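Local coordinates for protein DNA polymerase III beta subunit (PDB 2AVT) that probably pairs with a second copy to form a sliding ring that encircles DNA and tethers the replicative polymerase to it for processive synthesis, at residues H13-T18 and V43-S48; K19-T24 and G50-E55; I28-S33 and D121-L126; K35-S40 and P72-L77; S80-I85 and I113-K118. One frame throughout, in Å; residues are numbered along the deposited sequence.

Contact 1. Residues H13-T18 and V43-S48; sequences HALNTT and VTLTGS
Leu45 pushes its CD1 methyl into the flank of helix 8-18, where it lies 3.7 Å from Leu15 CD2 and 4.0 Å from Ala14 CB. The two leucines meet at about a right angle. One turn further along the helix, Thr18 takes over: its OG1 sits 3.6 Å from Leu45 CB, while its CG2 rests over the peptide joining Thr46 to Gly47, 3.5 Å from Gly47 N. The backbones come closest here, with the CA atoms of Thr18 and Gly47 5.6 Å apart. Thr18 can lay a methyl on the strand because OG1 stands beside its own backbone N (chi1 -53°) and turns back to the helix, donating to Ala14 O over 2.9 Å. That carbonyl also receives Thr18 N, and the two donors arrive from opposite faces of its plane. Helix and strand segments run within 26° of parallel, the helix packing along one face of the antiparallel sheet of this N-terminal domain of the DNA sliding-ring family; Ile34 and Ile36 of the neighbouring strand join the same layer. The contact is van der Waals packing, methyls meeting each other, a hydroxyl and a peptide, and the buried hydroxyl of Thr18 is satisfied by Ala14 O within its own helix.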
# COMPACT_ATOMS: atom_id res chain seq x y z
N HIS A 13 8.59 18.55 -3.32
CA HIS A 13 9.59 17.58 -3.79
C HIS A 13 10.81 17.54 -2.89
O HIS A 13 11.26 16.47 -2.50
CB HIS A 13 10.00 17.89 -5.23
CG HIS A 13 8.95 17.54 -6.24
ND1 HIS A 13 8.35 16.30 -6.31
CD2 HIS A 13 8.39 18.28 -7.24
CE1 HIS A 13 7.47 16.29 -7.29
NE2 HIS A 13 7.48 17.47 -7.87
N ALA A 14 11.34 18.71 -2.54
CA ALA A 14 12.52 18.79 -1.68
C ALA A 14 12.23 18.31 -0.25
O ALA A 14 13.10 17.72 0.39
CB ALA A 14 13.04 20.23 -1.64
N LEU A 15 11.03 18.57 0.24
CA LEU A 15 10.63 18.15 1.58
C LEU A 15 10.54 16.63 1.67
O LEU A 15 11.01 16.03 2.63
CB LEU A 15 9.28 18.77 1.97
CG LEU A 15 9.32 20.25 2.35
CD1 LEU A 15 7.89 20.84 2.41
CD2 LEU A 15 10.02 20.39 3.69
N ASN A 16 9.91 16.02 0.67
CA ASN A 16 9.76 14.57 0.67
C ASN A 16 11.09 13.85 0.55
O ASN A 16 11.22 12.71 0.99
CB ASN A 16 8.85 14.12 -0.47
CG ASN A 16 7.41 14.51 -0.23
OD1 ASN A 16 7.00 14.75 0.90
ND2 ASN A 16 6.61 14.54 -1.30
N THR A 17 12.08 14.50 -0.04
CA THR A 17 13.40 13.90 -0.18
C THR A 17 14.09 13.89 1.18
O THR A 17 14.69 12.90 1.59
CB THR A 17 14.29 14.70 -1.14
OG1 THR A 17 13.71 14.67 -2.45
CG2 THR A 17 15.68 14.11 -1.19
N THR A 18 14.01 15.03 1.87
CA THR A 18 14.61 15.19 3.18
C THR A 18 13.94 14.27 4.20
O THR A 18 14.60 13.72 5.08
CB THR A 18 14.46 16.65 3.65
OG1 THR A 18 14.98 17.54 2.65
CG2 THR A 18 15.24 16.87 4.95
N VAL A 43 17.24 27.87 0.61
CA VAL A 43 16.54 27.32 1.76
C VAL A 43 17.07 25.91 1.99
O VAL A 43 16.89 25.02 1.16
CB VAL A 43 15.01 27.28 1.51
CG1 VAL A 43 14.32 26.42 2.57
CG2 VAL A 43 14.46 28.71 1.54
N THR A 44 17.75 25.71 3.10
CA THR A 44 18.31 24.40 3.38
C THR A 44 17.46 23.60 4.35
O THR A 44 17.13 24.07 5.45
CB THR A 44 19.75 24.52 3.93
OG1 THR A 44 20.58 25.12 2.93
CG2 THR A 44 20.31 23.15 4.29
N LEU A 45 17.11 22.39 3.93
CA LEU A 45 16.28 21.49 4.73
C LEU A 45 17.13 20.36 5.28
O LEU A 45 17.90 19.73 4.53
CB LEU A 45 15.16 20.90 3.86
CG LEU A 45 14.36 21.94 3.08
CD1 LEU A 45 13.32 21.24 2.20
CD2 LEU A 45 13.67 22.90 4.04
N THR A 46 17.00 20.09 6.58
CA THR A 46 17.78 19.03 7.22
C THR A 46 16.90 18.05 7.99
O THR A 46 15.98 18.46 8.72
CB THR A 46 18.83 19.59 8.21
OG1 THR A 46 19.73 20.47 7.53
CG2 THR A 46 19.62 18.45 8.84
N GLY A 47 17.18 16.77 7.81
CA GLY A 47 16.45 15.71 8.49
C GLY A 47 17.45 14.64 8.88
O GLY A 47 18.47 14.46 8.19
N SER A 48 17.19 13.94 9.99
CA SER A 48 18.07 12.87 10.45
C SER A 48 17.33 11.92 11.39
O SER A 48 16.37 12.32 12.06
CB SER A 48 19.31 13.42 11.16
OG SER A 48 18.96 14.14 12.32

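Contact 2. Residues K19-T24 and G50-E55; sequences KRAIST and GQISIE
Ile52 carries CG1 between its backbone N and carbonyl carbon (chi1 62°), whereas Ile54 swings CG1 beside the N (chi1 -65°), and these different turns bring both branches onto Ala21. The 3-10 turn that follows helix 8-18, with Ala21 in it, packs here on an interior strand of the antiparallel sheet that continues from the N-terminal into the central domain: strand 52-59 pairs with strand 238-243, and Ile52 and Ile54 point to the side where the turn lies. Ala21 CB fits between the two side chains, 3.8 Å from Ile52 CG1 and 3.5 Å from Ile54 CG1. Ile52 CD1 goes on along the alanine backbone to lie 3.8 Å from Ala21 CA. Ser53, between them in sequence, points away from the turn.

At the more open margin Arg20 CB lies 4.1 Å from Ile54 CD1, and Arg20 O is as far from Ile52 CD1. The rest of the arginine bends at chi2 and chi3 and leads off to a salt bridge with Glu210 on helix 205-214, which also packs against Ile52 and Ile54. The turn itself is tied by Ile22 N to Lys19 O and by the lysine ammonium: Lys19 NZ folds back to Ile22 O at 2.7 Å, approaching from above the carbonyl plane, 37° out of it.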
# COMPACT_ATOMS: atom_id res chain seq x y z
N LYS A 19 12.63 14.11 4.06
CA LYS A 19 11.84 13.27 4.95
C LYS A 19 12.31 11.80 4.92
O LYS A 19 11.96 11.02 5.81
CB LYS A 19 10.35 13.36 4.56
CG LYS A 19 9.41 12.51 5.40
CD LYS A 19 9.39 12.99 6.83
CE LYS A 19 8.54 12.07 7.70
NZ LYS A 19 9.10 10.69 7.71
N ARG A 20 13.09 11.44 3.91
CA ARG A 20 13.60 10.07 3.81
C ARG A 20 14.52 9.78 5.00
O ARG A 20 14.68 8.64 5.40
CB ARG A 20 14.40 9.88 2.51
CG ARG A 20 13.66 10.24 1.24
CD ARG A 20 12.50 9.32 0.98
NE ARG A 20 12.92 7.92 0.97
CZ ARG A 20 12.20 6.93 0.47
NH1 ARG A 20 11.01 7.18 -0.07
NH2 ARG A 20 12.65 5.68 0.52
N ALA A 21 15.14 10.82 5.54
CA ALA A 21 16.03 10.66 6.69
C ALA A 21 15.32 10.88 8.02
O ALA A 21 15.97 10.97 9.06
CB ALA A 21 17.19 11.65 6.57
N ILE A 22 13.99 10.97 7.99
CA ILE A 22 13.22 11.20 9.21
C ILE A 22 12.31 10.02 9.55
O ILE A 22 11.42 9.67 8.77
CB ILE A 22 12.39 12.51 9.09
CG1 ILE A 22 13.34 13.68 8.79
CG2 ILE A 22 11.64 12.79 10.40
CD1 ILE A 22 12.69 15.06 8.80
N SER A 23 12.55 9.41 10.71
CA SER A 23 11.80 8.26 11.18
C SER A 23 10.40 8.60 11.66
O SER A 23 10.14 9.71 12.12
CB SER A 23 12.53 7.57 12.34
OG SER A 23 13.68 6.87 11.90
N THR A 24 9.51 7.62 11.57
CA THR A 24 8.13 7.74 12.00
C THR A 24 8.11 7.80 13.52
O THR A 24 7.43 8.64 14.12
CB THR A 24 7.32 6.53 11.51
OG1 THR A 24 7.31 6.52 10.08
CG2 THR A 24 5.88 6.60 12.02
N GLY A 50 19.36 9.45 13.29
CA GLY A 50 20.37 8.77 14.08
C GLY A 50 21.29 7.88 13.26
O GLY A 50 22.40 7.55 13.70
N GLN A 51 20.85 7.48 12.07
CA GLN A 51 21.65 6.63 11.19
C GLN A 51 22.13 7.47 10.01
O GLN A 51 23.32 7.47 9.67
CB GLN A 51 20.82 5.44 10.70
CG GLN A 51 21.63 4.26 10.17
CD GLN A 51 22.31 3.47 11.27
OE1 GLN A 51 21.66 2.96 12.19
NE2 GLN A 51 23.63 3.35 11.20
N ILE A 52 21.20 8.19 9.38
CA ILE A 52 21.53 9.06 8.25
C ILE A 52 21.03 10.48 8.52
O ILE A 52 20.18 10.71 9.38
CB ILE A 52 20.90 8.59 6.91
CG1 ILE A 52 19.38 8.59 7.01
CG2 ILE A 52 21.40 7.19 6.55
CD1 ILE A 52 18.68 8.10 5.75
N SER A 53 21.60 11.42 7.77
CA SER A 53 21.22 12.82 7.84
C SER A 53 21.23 13.33 6.41
O SER A 53 22.16 13.04 5.63
CB SER A 53 22.22 13.64 8.65
OG SER A 53 22.22 13.25 10.02
N ILE A 54 20.19 14.08 6.05
CA ILE A 54 20.09 14.66 4.72
C ILE A 54 19.96 16.17 4.80
O ILE A 54 19.08 16.68 5.50
CB ILE A 54 18.86 14.12 3.97
CG1 ILE A 54 19.02 12.62 3.70
CG2 ILE A 54 18.69 14.85 2.63
CD1 ILE A 54 17.81 12.00 3.06
N GLU A 55 20.86 16.87 4.13
CA GLU A 55 20.84 18.33 4.06
C GLU A 55 20.57 18.64 2.59
O GLU A 55 21.42 18.43 1.73
CB GLU A 55 22.16 18.95 4.51
CG GLU A 55 22.29 19.07 6.02
CD GLU A 55 23.59 19.73 6.46
OE1 GLU A 55 24.03 20.72 5.88
OE2 GLU A 55 24.20 19.19 7.52

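Contact 3. Residues I28-S33 and D121-L126; sequences IPILSS and DQYPRL
Tyr123 and Pro124 press against the short 3-10 turn formed by Ile30, Leu31 and their neighbours, and with the Gln122 carbonyl they make up the tight core of the contact. Ile30 holds CG1 anti to its backbone N (chi1 -161°), which sends that branch to within 3.7 Å of Gln122 O. The tyrosine ring presents an edge to the turn's backbone, with CE1 3.8 Å from Ile30 O near the plane of the ring. Leu31 runs at about a right angle to the tyrosine and slips its CD2 past the phenol end to reach Pro124 CG at 3.9 Å. The proline completes the wedge: its CD lies over the rim of one face of the Tyr123 ring and 4.1 Å from Ile30 CG2. The carbonyl facing the tyrosine is well occupied, since Ile30 O takes both Ser33 N and Ser33 OG, the latter at 2.6 Å and in the carbonyl plane. Ser33 O, by contrast, is buried beside the ring without a polar partner in the model. The phenol hydroxyl is satisfied from elsewhere, by a hydrogen bond with Ser48 OG.

The loose side is the Gln122 side chain beyond CB. Its CB is still 4.2 Å from Ile30 CD1, but the rest belongs to the exposed rim, and Pro124, too, is an exposed residue at the margin. The whole is a loop-to-loop contact in which a tyrosine and the proline after it pack on a 3-10 turn: the connection from strand 111-116 to strand 135-138, which links successive domains of the ring, is pinned to the turn entering strand 33-39.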
# COMPACT_ATOMS: atom_id res chain seq x y z
N ILE A 28 14.73 9.82 20.31
CA ILE A 28 15.19 11.17 20.59
C ILE A 28 14.07 11.97 19.91
O ILE A 28 14.03 12.09 18.68
CB ILE A 28 16.57 11.45 19.92
CG1 ILE A 28 17.61 10.47 20.47
CG2 ILE A 28 16.99 12.89 20.17
CD1 ILE A 28 19.04 10.70 19.94
N PRO A 29 13.13 12.51 20.71
CA PRO A 29 11.98 13.28 20.20
C PRO A 29 12.22 14.37 19.16
O PRO A 29 11.47 14.45 18.19
CB PRO A 29 11.33 13.84 21.48
CG PRO A 29 11.76 12.85 22.55
CD PRO A 29 13.22 12.63 22.18
N ILE A 30 13.24 15.20 19.35
CA ILE A 30 13.51 16.28 18.42
C ILE A 30 13.82 15.82 16.98
O ILE A 30 13.72 16.61 16.05
CB ILE A 30 14.65 17.19 18.94
CG1 ILE A 30 14.60 18.54 18.23
CG2 ILE A 30 16.02 16.50 18.77
CD1 ILE A 30 13.33 19.33 18.51
N LEU A 31 14.16 14.55 16.80
CA LEU A 31 14.49 14.07 15.45
C LEU A 31 13.27 13.89 14.56
O LEU A 31 13.40 13.58 13.38
CB LEU A 31 15.30 12.76 15.52
CG LEU A 31 16.67 12.88 16.19
CD1 LEU A 31 17.42 11.56 16.07
CD2 LEU A 31 17.48 14.00 15.52
N SER A 32 12.07 14.05 15.13
CA SER A 32 10.84 13.94 14.34
C SER A 32 10.66 15.25 13.55
O SER A 32 9.81 15.35 12.66
CB SER A 32 9.62 13.78 15.26
OG SER A 32 9.47 14.94 16.06
N SER A 33 11.44 16.26 13.88
CA SER A 33 11.28 17.53 13.19
C SER A 33 12.19 17.74 11.99
O SER A 33 13.22 17.07 11.82
CB SER A 33 11.46 18.67 14.19
OG SER A 33 12.77 18.67 14.72
N ASP A 121 18.35 25.59 18.03
CA ASP A 121 19.40 25.17 18.96
C ASP A 121 19.03 23.87 19.67
O ASP A 121 19.86 23.26 20.34
CB ASP A 121 19.70 26.26 19.99
CG ASP A 121 18.47 26.72 20.75
OD1 ASP A 121 17.68 25.86 21.19
OD2 ASP A 121 18.31 27.95 20.91
N GLN A 122 17.78 23.43 19.51
CA GLN A 122 17.36 22.18 20.13
C GLN A 122 17.77 20.98 19.27
O GLN A 122 17.75 19.84 19.73
CB GLN A 122 15.84 22.18 20.34
CG GLN A 122 15.36 23.26 21.30
CD GLN A 122 13.89 23.14 21.66
OE1 GLN A 122 13.38 22.04 21.88
NE2 GLN A 122 13.21 24.27 21.76
N TYR A 123 18.16 21.25 18.03
CA TYR A 123 18.56 20.19 17.10
C TYR A 123 20.05 19.83 17.22
O TYR A 123 20.88 20.71 17.38
CB TYR A 123 18.27 20.65 15.66
CG TYR A 123 18.05 19.51 14.70
CD1 TYR A 123 16.85 18.80 14.70
CD2 TYR A 123 19.05 19.11 13.83
CE1 TYR A 123 16.65 17.72 13.86
CE2 TYR A 123 18.87 18.04 12.99
CZ TYR A 123 17.67 17.35 13.00
OH TYR A 123 17.51 16.27 12.18
N PRO A 124 20.39 18.54 17.12
CA PRO A 124 21.80 18.14 17.22
C PRO A 124 22.61 18.64 16.03
O PRO A 124 22.11 18.70 14.91
CB PRO A 124 21.72 16.62 17.26
CG PRO A 124 20.51 16.34 16.40
CD PRO A 124 19.52 17.37 16.90
N ARG A 125 23.87 18.99 16.29
CA ARG A 125 24.73 19.48 15.22
C ARG A 125 25.24 18.34 14.37
O ARG A 125 25.32 17.20 14.83
CB ARG A 125 25.89 20.27 15.82
CG ARG A 125 25.44 21.55 16.49
CD ARG A 125 26.56 22.19 17.26
NE ARG A 125 26.19 23.51 17.75
CZ ARG A 125 26.96 24.24 18.54
NH1 ARG A 125 28.14 23.78 18.93
NH2 ARG A 125 26.56 25.44 18.94
N LEU A 126 25.58 18.64 13.13
CA LEU A 126 26.08 17.61 12.22
C LEU A 126 27.55 17.32 12.51
O LEU A 126 28.33 18.23 12.78
CB LEU A 126 25.93 18.08 10.77
CG LEU A 126 25.76 17.05 9.65
CD1 LEU A 126 26.83 15.98 9.75
CD2 LEU A 126 24.38 16.42 9.74

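Contact 4. Residues K35-S40 and P72-L77; sequences KIEVTS and PGAILL
Ile36 and Ile75 form one hydrogen-bonded pair and Val38 and Gly73 the next, so four backbone bonds stitch these antiparallel strands together. Ile36 N reaches Ile75 O at 2.8 Å, and Ile75 N returns to Ile36 O at 2.9 Å. In the second pair Val38 N to Gly73 O is short, 2.7 Å, whereas Gly73 N to Val38 O stretches to 3.2 Å. CA-H groups supplement the network: Ala74 CA lies 3.2 Å from Ile36 O, and Glu37 CA and Pro72 CA make similar contacts with Gly73 O and Val38 O.

The pairing joins strand 33-39 to strand 73-78, which is the outermost strand at this end of the eight-stranded antiparallel sheet spanning the N-terminal and central domains.

Apolar contacts fall on both faces. On the face carrying Ile36, Val38 and Ile75, the CD1 methyls of Ile36 and Leu77 lie 4.0 Å apart, beneath Phe82 of helix 79-88. On the other face Leu76 CD2 is squeezed against Lys35 CB at 3.4 Å, tighter than ordinary carbon contact.

Charge appears on that second face alone. Lys35 keeps CG anti to its backbone N (chi1 177°) and extends outward from the sheet, as does Glu37 two residues on, and Lys35 NZ meets Glu37 OE2 in a salt bridge at 2.9 Å, the hydrogen bond within it being weak.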
# COMPACT_ATOMS: atom_id res chain seq x y z
N LYS A 35 14.43 20.53 10.03
CA LYS A 35 15.09 21.79 10.32
C LYS A 35 15.14 22.61 9.05
O LYS A 35 15.54 22.12 8.00
CB LYS A 35 16.50 21.51 10.86
CG LYS A 35 17.33 22.74 11.14
CD LYS A 35 18.73 22.32 11.57
CE LYS A 35 19.69 23.50 11.58
NZ LYS A 35 21.12 23.04 11.63
N ILE A 36 14.72 23.86 9.15
CA ILE A 36 14.70 24.75 8.00
C ILE A 36 15.59 25.95 8.25
O ILE A 36 15.36 26.72 9.18
CB ILE A 36 13.27 25.24 7.72
CG1 ILE A 36 12.34 24.05 7.49
CG2 ILE A 36 13.27 26.15 6.50
CD1 ILE A 36 10.90 24.44 7.24
N GLU A 37 16.63 26.09 7.44
CA GLU A 37 17.53 27.23 7.59
C GLU A 37 17.46 28.05 6.32
O GLU A 37 17.69 27.53 5.23
CB GLU A 37 18.97 26.76 7.81
CG GLU A 37 19.15 25.96 9.06
CD GLU A 37 20.54 25.35 9.14
OE1 GLU A 37 20.93 24.63 8.19
OE2 GLU A 37 21.22 25.59 10.16
N VAL A 38 17.13 29.32 6.46
CA VAL A 38 17.01 30.20 5.32
C VAL A 38 18.20 31.14 5.26
O VAL A 38 18.45 31.90 6.19
CB VAL A 38 15.70 31.02 5.40
CG1 VAL A 38 15.57 31.92 4.19
CG2 VAL A 38 14.49 30.07 5.50
N THR A 39 18.94 31.07 4.16
CA THR A 39 20.11 31.93 3.96
C THR A 39 19.93 32.75 2.69
O THR A 39 18.96 32.58 1.96
CB THR A 39 21.41 31.12 3.88
OG1 THR A 39 21.44 30.37 2.66
CG2 THR A 39 21.50 30.15 5.05
N SER A 40 20.88 33.65 2.43
CA SER A 40 20.80 34.51 1.26
C SER A 40 20.78 33.75 -0.07
O SER A 40 20.18 34.20 -1.05
CB SER A 40 21.97 35.48 1.26
OG SER A 40 22.05 36.17 2.49
N PRO A 72 16.53 36.09 6.48
CA PRO A 72 17.21 34.90 7.00
C PRO A 72 16.56 34.38 8.28
O PRO A 72 15.81 35.09 8.93
CB PRO A 72 18.65 35.39 7.27
CG PRO A 72 18.78 36.62 6.41
CD PRO A 72 17.42 37.27 6.55
N GLY A 73 16.85 33.13 8.63
CA GLY A 73 16.28 32.56 9.83
C GLY A 73 16.44 31.05 9.89
O GLY A 73 16.91 30.42 8.95
N ALA A 74 16.04 30.47 11.02
CA ALA A 74 16.14 29.03 11.20
C ALA A 74 15.05 28.57 12.16
O ALA A 74 14.80 29.20 13.19
CB ALA A 74 17.52 28.66 11.72
N ILE A 75 14.38 27.47 11.83
CA ILE A 75 13.31 26.97 12.67
C ILE A 75 13.12 25.47 12.50
O ILE A 75 13.51 24.91 11.48
CB ILE A 75 11.96 27.69 12.35
CG1 ILE A 75 10.92 27.38 13.42
CG2 ILE A 75 11.42 27.25 10.99
CD1 ILE A 75 9.58 28.06 13.18
N LEU A 76 12.53 24.84 13.52
CA LEU A 76 12.22 23.42 13.53
C LEU A 76 10.69 23.24 13.56
O LEU A 76 9.99 23.89 14.33
CB LEU A 76 12.81 22.73 14.76
CG LEU A 76 14.31 22.84 15.08
CD1 LEU A 76 14.61 22.00 16.33
CD2 LEU A 76 15.12 22.33 13.89
N LEU A 77 10.18 22.32 12.74
CA LEU A 77 8.76 22.04 12.66
C LEU A 77 8.60 20.52 12.57
O LEU A 77 9.49 19.84 12.04
CB LEU A 77 8.16 22.69 11.39
CG LEU A 77 8.20 24.21 11.30
CD1 LEU A 77 7.87 24.69 9.88
CD2 LEU A 77 7.21 24.78 12.30

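Contact 5. Residues S80-I85 and I113-K118; sequences SFFINI and ITLKGK
Leu115 meets three side chains of helix 79-88, and it loses more surface here than any other residue of the contact. Its partner head-on is Ile85: the two side chains reach toward each other tip to tip, and Ile85 CD1 comes to 3.3 Å from Leu115 CD2, closer than carbons usually pack. The same CD2 methyl lies 3.8 Å from Phe81 CE2. Leu115 CD1 lies at the edge of the Phe82 ring, in its plane, 3.8 Å from Phe82 CD1.

Both segments belong to the subunit interface of the dimeric ring. Strand 111-116, the last in its sheet within this chain, pairs antiparallel with a strand of the second subunit, so the sheet continues across the boundary; Leu115 also packs on Ile281 of that subunit and Phe81 on its Leu280.

Ile85 also packs within its own helix. CG1 stands beside the backbone N (chi1 -77°), carrying CD1 over the rim of one face of the Phe81 ring, 3.3 Å above its plane. CG2 is directed instead to the far end of the contact, where it touches both branches of Ile113, with Ile113 CG2 and CD1 each 4.1 Å away. The helix runs nearly antiparallel to the strand, at 173° between their short axes.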
# COMPACT_ATOMS: atom_id res chain seq x y z
N SER A 80 6.45 15.34 9.29
CA SER A 80 5.27 14.78 8.63
C SER A 80 4.09 15.74 8.65
O SER A 80 3.37 15.89 7.67
CB SER A 80 4.87 13.46 9.30
OG SER A 80 5.79 12.45 8.94
N PHE A 81 3.90 16.39 9.79
CA PHE A 81 2.82 17.34 9.94
C PHE A 81 3.01 18.56 9.02
O PHE A 81 2.08 18.97 8.31
CB PHE A 81 2.76 17.76 11.41
CG PHE A 81 1.69 18.76 11.72
CD1 PHE A 81 0.35 18.47 11.49
CD2 PHE A 81 2.02 20.00 12.24
CE1 PHE A 81 -0.63 19.40 11.79
CE2 PHE A 81 1.04 20.93 12.54
CZ PHE A 81 -0.29 20.62 12.31
N PHE A 82 4.21 19.11 9.00
CA PHE A 82 4.49 20.28 8.17
C PHE A 82 4.29 19.99 6.70
O PHE A 82 3.69 20.79 5.97
CB PHE A 82 5.93 20.76 8.39
CG PHE A 82 6.31 21.92 7.53
CD1 PHE A 82 5.61 23.12 7.61
CD2 PHE A 82 7.37 21.83 6.64
CE1 PHE A 82 5.97 24.21 6.83
CE2 PHE A 82 7.74 22.91 5.86
CZ PHE A 82 7.04 24.11 5.95
N ILE A 83 4.79 18.84 6.26
CA ILE A 83 4.67 18.43 4.88
C ILE A 83 3.23 18.20 4.46
O ILE A 83 2.85 18.57 3.35
CB ILE A 83 5.50 17.16 4.60
CG1 ILE A 83 6.98 17.47 4.81
CG2 ILE A 83 5.22 16.64 3.22
CD1 ILE A 83 7.90 16.24 4.66
N ASN A 84 2.42 17.58 5.32
CA ASN A 84 1.00 17.39 4.98
C ASN A 84 0.31 18.76 4.84
O ASN A 84 -0.54 18.95 3.97
CB ASN A 84 0.26 16.58 6.06
CG ASN A 84 0.72 15.14 6.13
OD1 ASN A 84 1.07 14.54 5.12
ND2 ASN A 84 0.71 14.58 7.33
N ILE A 85 0.68 19.71 5.69
CA ILE A 85 0.09 21.04 5.59
C ILE A 85 0.46 21.71 4.26
O ILE A 85 -0.42 22.17 3.52
CB ILE A 85 0.54 21.92 6.77
CG1 ILE A 85 -0.26 21.53 8.01
CG2 ILE A 85 0.31 23.40 6.45
CD1 ILE A 85 0.42 21.89 9.28
N ILE A 113 -2.39 29.58 7.44
CA ILE A 113 -2.16 28.57 8.48
C ILE A 113 -0.92 28.90 9.29
O ILE A 113 0.18 29.03 8.75
CB ILE A 113 -1.99 27.16 7.84
CG1 ILE A 113 -3.30 26.74 7.15
CG2 ILE A 113 -1.60 26.13 8.92
CD1 ILE A 113 -3.17 25.53 6.25
N THR A 114 -1.10 29.05 10.60
CA THR A 114 0.02 29.36 11.47
C THR A 114 0.41 28.11 12.25
O THR A 114 -0.45 27.43 12.82
CB THR A 114 -0.35 30.48 12.45
OG1 THR A 114 -0.85 31.60 11.71
CG2 THR A 114 0.88 30.92 13.27
N LEU A 115 1.70 27.81 12.27
CA LEU A 115 2.21 26.63 12.98
C LEU A 115 3.22 27.00 14.06
O LEU A 115 4.01 27.93 13.89
CB LEU A 115 2.89 25.67 12.00
CG LEU A 115 2.05 25.24 10.80
CD1 LEU A 115 2.91 24.42 9.87
CD2 LEU A 115 0.82 24.47 11.28
N LYS A 116 3.19 26.26 15.17
CA LYS A 116 4.14 26.51 16.25
C LYS A 116 5.37 25.64 15.99
O LYS A 116 5.24 24.45 15.66
CB LYS A 116 3.52 26.17 17.61
CG LYS A 116 4.48 26.25 18.80
CD LYS A 116 5.28 27.55 18.81
CE LYS A 116 5.27 28.21 20.18
NZ LYS A 116 5.66 27.25 21.25
N GLY A 117 6.54 26.24 16.11
CA GLY A 117 7.77 25.49 15.89
C GLY A 117 8.74 25.61 17.06
O GLY A 117 8.39 26.08 18.13
N LYS A 118 9.98 25.19 16.85
CA LYS A 118 10.97 25.26 17.92
C LYS A 118 12.26 25.89 17.43
O LYS A 118 12.56 25.87 16.24
CB LYS A 118 11.27 23.87 18.46
CG LYS A 118 10.10 23.16 19.12
CD LYS A 118 10.57 21.86 19.77
CE LYS A 118 9.43 21.10 20.43
NZ LYS A 118 8.50 20.53 19.43

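All five contacts build the N-terminal domain. Contacts 1, 2 and 4 share one sheet: Gly47 O accepts Ile54 N at 2.8 Å between contacts 1 and 2, and Thr44 N reaches Glu37 O at 2.8 Å between contacts 1 and 4. Tyr123 of contact 3 packs on part of the sheet face opposite the helices, beside Lys35 and Thr46, and its OH lies 2.6 Å from Ser48 OG of contact 1. Contact 5 connects through Leu76 O and Lys118 N, 2.8 Å apart, to contact 4, their centres about 14 Å from each other. Its helix also meets that of contact 1 through Leu15 and Phe82. Contacts 2 and 5, about 18 Å between centres, face the neighbouring domain and the second subunit respectively.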